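PDB 1TXD: Rho guanine nucleotide exchange factor 12 from Homo sapiens, which acts as a guanine nucleotide exchange factor for the GTPase RhoA, through the DH/PH portion present in this chain. Local coordinates for residues 40-45 and 167-172. The protein carries 1 engineered substitution. Numbering follows the deposited sequence.
Sequences VRTLKV and IPTQMQ
Thr42 and Thr169 meet tip to tip, methyl to hydroxyl and methyl to methyl. Thr42 CG2 lies 3.6 Å from Thr169 OG1, and 3.8 Å separates the two CG2 atoms. The Thr42 methyl is anti to its own backbone N, which turns it across the gap. No hydrogen bond joins the two threonines. Each hydroxyl bonds instead to a carbonyl of its own neighbourhood: Thr42 OG1 to Ala38 O one helical turn back, Thr169 OG1 to Ile166 O.

The second van der Waals contact is between Leu43 and Gln170, whose side chains run at about a right angle. Leu43 packs both methyls against the amide oxygen. CD1 is 3.7 Å from Gln170 OE1, and CD2 is 3.9 Å from that same oxygen.

The polar bonds of Gln170 go to histidines. Its chain leaves anti to the backbone N and bends at chi2 (62°), which brings the amide toward helix 20-57. Gln170 OE1 bonds to His39 NE2 of helix 20-57, and Gln170 NE2 bonds to His79 NE2 of helix 72-90. Both ends of this buried amide are therefore held, which should fix its rotation.

The backbones stay apart, with Thr42 and Thr169 CA atoms 7.8 Å from each other. The contact joins long helix 20-57 to the start of helix 169-186, two helices of the all-helical bundle typical of the DH (RhoGEF) domain.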
ATOM      1  N   VAL A  40       0.368 -20.152  -1.660  1.00 23.02           N
ATOM      2  CA  VAL A  40      -0.587 -20.756  -0.751  1.00 21.98           C
ATOM      3  C   VAL A  40       0.035 -21.201   0.546  1.00 22.88           C
ATOM      4  O   VAL A  40      -0.548 -21.001   1.623  1.00 22.92           O
ATOM      5  CB  VAL A  40      -1.338 -21.918  -1.414  1.00 22.31           C
ATOM      6  CG1 VAL A  40      -2.164 -22.755  -0.390  1.00 21.32           C
ATOM      7  CG2 VAL A  40      -2.309 -21.386  -2.471  1.00 20.66           C
ATOM      8  N   ARG A  41       1.183 -21.851   0.448  1.00 22.83           N
ATOM      9  CA  ARG A  41       1.892 -22.401   1.605  1.00 22.63           C
ATOM     10  C   ARG A  41       2.351 -21.322   2.580  1.00 20.26           C
ATOM     11  O   ARG A  41       2.344 -21.541   3.764  1.00 16.31           O
ATOM     12  CB  ARG A  41       3.103 -23.228   1.149  1.00 25.41           C
ATOM     13  CG  ARG A  41       3.295 -24.493   1.958  1.00 30.78           C
ATOM     14  CD  ARG A  41       4.484 -25.365   1.502  1.00 34.33           C
ATOM     15  NE  ARG A  41       4.007 -26.401   0.587  1.00 37.35           N
ATOM     16  CZ  ARG A  41       4.148 -26.416  -0.746  1.00 38.20           C
ATOM     17  NH1 ARG A  41       4.799 -25.464  -1.403  1.00 39.19           N
ATOM     18  NH2 ARG A  41       3.650 -27.434  -1.428  1.00 38.25           N
ATOM     19  N   THR A  42       2.799 -20.195   2.028  1.00 18.17           N
ATOM     20  CA  THR A  42       3.195 -19.008   2.730  1.00 19.92           C
ATOM     21  C   THR A  42       2.011 -18.417   3.494  1.00 20.87           C
ATOM     22  O   THR A  42       2.105 -18.049   4.704  1.00 17.18           O
ATOM     23  CB  THR A  42       3.714 -18.014   1.652  1.00 21.49           C
ATOM     24  OG1 THR A  42       4.938 -18.508   1.142  1.00 21.33           O
ATOM     25  CG2 THR A  42       4.172 -16.763   2.189  1.00 21.21           C
ATOM     26  N   LEU A  43       0.868 -18.380   2.804  1.00 19.43           N
ATOM     27  CA  LEU A  43      -0.310 -17.807   3.398  1.00 19.15           C
ATOM     28  C   LEU A  43      -0.786 -18.728   4.547  1.00 16.78           C
ATOM     29  O   LEU A  43      -1.249 -18.221   5.586  1.00 16.73           O
ATOM     30  CB  LEU A  43      -1.405 -17.567   2.360  1.00 17.92           C
ATOM     31  CG  LEU A  43      -1.198 -16.396   1.387  1.00 20.24           C
ATOM     32  CD1 LEU A  43      -2.421 -16.237   0.476  1.00 22.38           C
ATOM     33  CD2 LEU A  43      -0.907 -15.113   2.068  1.00 20.28           C
ATOM     34  N   LYS A  44      -0.666 -20.021   4.392  1.00 17.82           N
ATOM     35  CA  LYS A  44      -0.981 -20.940   5.520  1.00 19.16           C
ATOM     36  C   LYS A  44      -0.016 -20.769   6.718  1.00 19.69           C
ATOM     37  O   LYS A  44      -0.444 -21.018   7.841  1.00 20.15           O
ATOM     38  CB  LYS A  44      -1.030 -22.383   5.094  1.00 20.38           C
ATOM     39  CG  LYS A  44      -2.054 -22.725   4.025  1.00 23.95           C
ATOM     40  CD  LYS A  44      -2.251 -24.266   3.937  1.00 26.00           C
ATOM     41  CE  LYS A  44      -3.523 -24.649   3.202  1.00 26.38           C
ATOM     42  NZ  LYS A  44      -3.395 -25.932   2.488  1.00 27.73           N
ATOM     43  N   VAL A  45       1.223 -20.292   6.500  1.00 19.87           N
ATOM     44  CA  VAL A  45       2.120 -19.900   7.600  1.00 22.40           C
ATOM     45  C   VAL A  45       1.564 -18.693   8.348  1.00 21.82           C
ATOM     46  O   VAL A  45       1.435 -18.796   9.544  1.00 23.28           O
ATOM     47  CB  VAL A  45       3.614 -19.611   7.183  1.00 22.49           C
ATOM     48  CG1 VAL A  45       4.473 -19.090   8.396  1.00 23.99           C
ATOM     49  CG2 VAL A  45       4.251 -20.797   6.610  1.00 23.15           C
ATOM     50  N   ILE A 167       4.050 -10.666   5.820  1.00 12.02           N
ATOM     51  CA  ILE A 167       2.832 -10.064   5.367  1.00 14.61           C
ATOM     52  C   ILE A 167       2.874  -9.482   3.975  1.00 19.46           C
ATOM     53  O   ILE A 167       1.969  -9.692   3.192  1.00 21.64           O
ATOM     54  CB  ILE A 167       2.424  -9.071   6.451  1.00 19.00           C
ATOM     55  CG1 ILE A 167       1.558  -9.796   7.474  1.00 17.64           C
ATOM     56  CG2 ILE A 167       1.658  -7.834   5.945  1.00 22.47           C
ATOM     57  CD1 ILE A 167       1.627  -9.031   8.731  1.00 22.86           C
ATOM     58  N   PRO A 168       3.978  -8.821   3.645  1.00 14.98           N
ATOM     59  CA  PRO A 168       4.163  -8.263   2.302  1.00 18.60           C
ATOM     60  C   PRO A 168       4.253  -9.305   1.123  1.00 20.34           C
ATOM     61  O   PRO A 168       4.586  -8.888  -0.033  1.00 17.06           O
ATOM     62  CB  PRO A 168       5.473  -7.468   2.398  1.00 15.14           C
ATOM     63  CG  PRO A 168       5.744  -7.170   3.872  1.00 12.54           C
ATOM     64  CD  PRO A 168       5.067  -8.532   4.589  1.00 12.10           C
ATOM     65  N   THR A 169       4.027 -10.598   1.416  1.00 20.12           N
ATOM     66  CA  THR A 169       4.087 -11.622   0.391  1.00 21.67           C
ATOM     67  C   THR A 169       2.888 -11.521  -0.545  1.00 23.35           C
ATOM     68  O   THR A 169       3.085 -11.795  -1.762  1.00 24.55           O
ATOM     69  CB  THR A 169       4.213 -13.041   0.927  1.00 22.68           C
ATOM     70  OG1 THR A 169       3.189 -13.298   1.908  1.00 26.44           O
ATOM     71  CG2 THR A 169       5.539 -13.204   1.668  1.00 25.88           C
ATOM     72  N   GLN A 170       1.704 -11.088  -0.048  1.00 20.38           N
ATOM     73  CA  GLN A 170       0.560 -10.897  -0.938  1.00 19.85           C
ATOM     74  C   GLN A 170       0.831  -9.847  -2.046  1.00 20.70           C
ATOM     75  O   GLN A 170       0.626 -10.124  -3.239  1.00 21.16           O
ATOM     76  CB  GLN A 170      -0.660 -10.453  -0.188  1.00 22.22           C
ATOM     77  CG  GLN A 170      -1.891 -10.451  -1.049  1.00 23.27           C
ATOM     78  CD  GLN A 170      -2.279 -11.885  -1.609  1.00 23.94           C
ATOM     79  OE1 GLN A 170      -1.840 -12.946  -1.090  1.00 24.66           O
ATOM     80  NE2 GLN A 170      -3.096 -11.888  -2.655  1.00 23.37           N
ATOM     81  N   MET A 171       1.298  -8.660  -1.678  1.00 19.62           N
ATOM     82  CA  MET A 171       1.594  -7.636  -2.693  1.00 19.48           C
ATOM     83  C   MET A 171       2.605  -8.187  -3.675  1.00 20.93           C
ATOM     84  O   MET A 171       2.445  -7.983  -4.877  1.00 22.28           O
ATOM     85  CB  MET A 171       2.082  -6.336  -2.028  1.00 20.97           C
ATOM     86  CG  MET A 171       2.510  -5.168  -2.964  1.00 24.41           C
ATOM     87  SD  MET A 171       1.083  -4.252  -3.652  1.00 27.61           S
ATOM     88  CE  MET A 171       1.123  -4.819  -5.276  1.00 26.01           C
ATOM     89  N   GLN A 172       3.636  -8.902  -3.208  1.00 22.00           N
ATOM     90  CA  GLN A 172       4.721  -9.309  -4.109  1.00 21.97           C
ATOM     91  C   GLN A 172       4.164 -10.254  -5.188  1.00 21.48           C
ATOM     92  O   GLN A 172       4.471 -10.129  -6.363  1.00 20.03           O
ATOM     93  CB  GLN A 172       5.906  -9.977  -3.371  1.00 23.72           C
ATOM     94  CG  GLN A 172       7.129 -10.275  -4.337  1.00 31.08           C
ATOM     95  CD  GLN A 172       7.816  -9.003  -4.908  1.00 34.17           C
ATOM     96  OE1 GLN A 172       7.454  -7.872  -4.534  1.00 38.25           O
ATOM     97  NE2 GLN A 172       8.823  -9.185  -5.797  1.00 37.56           N
TER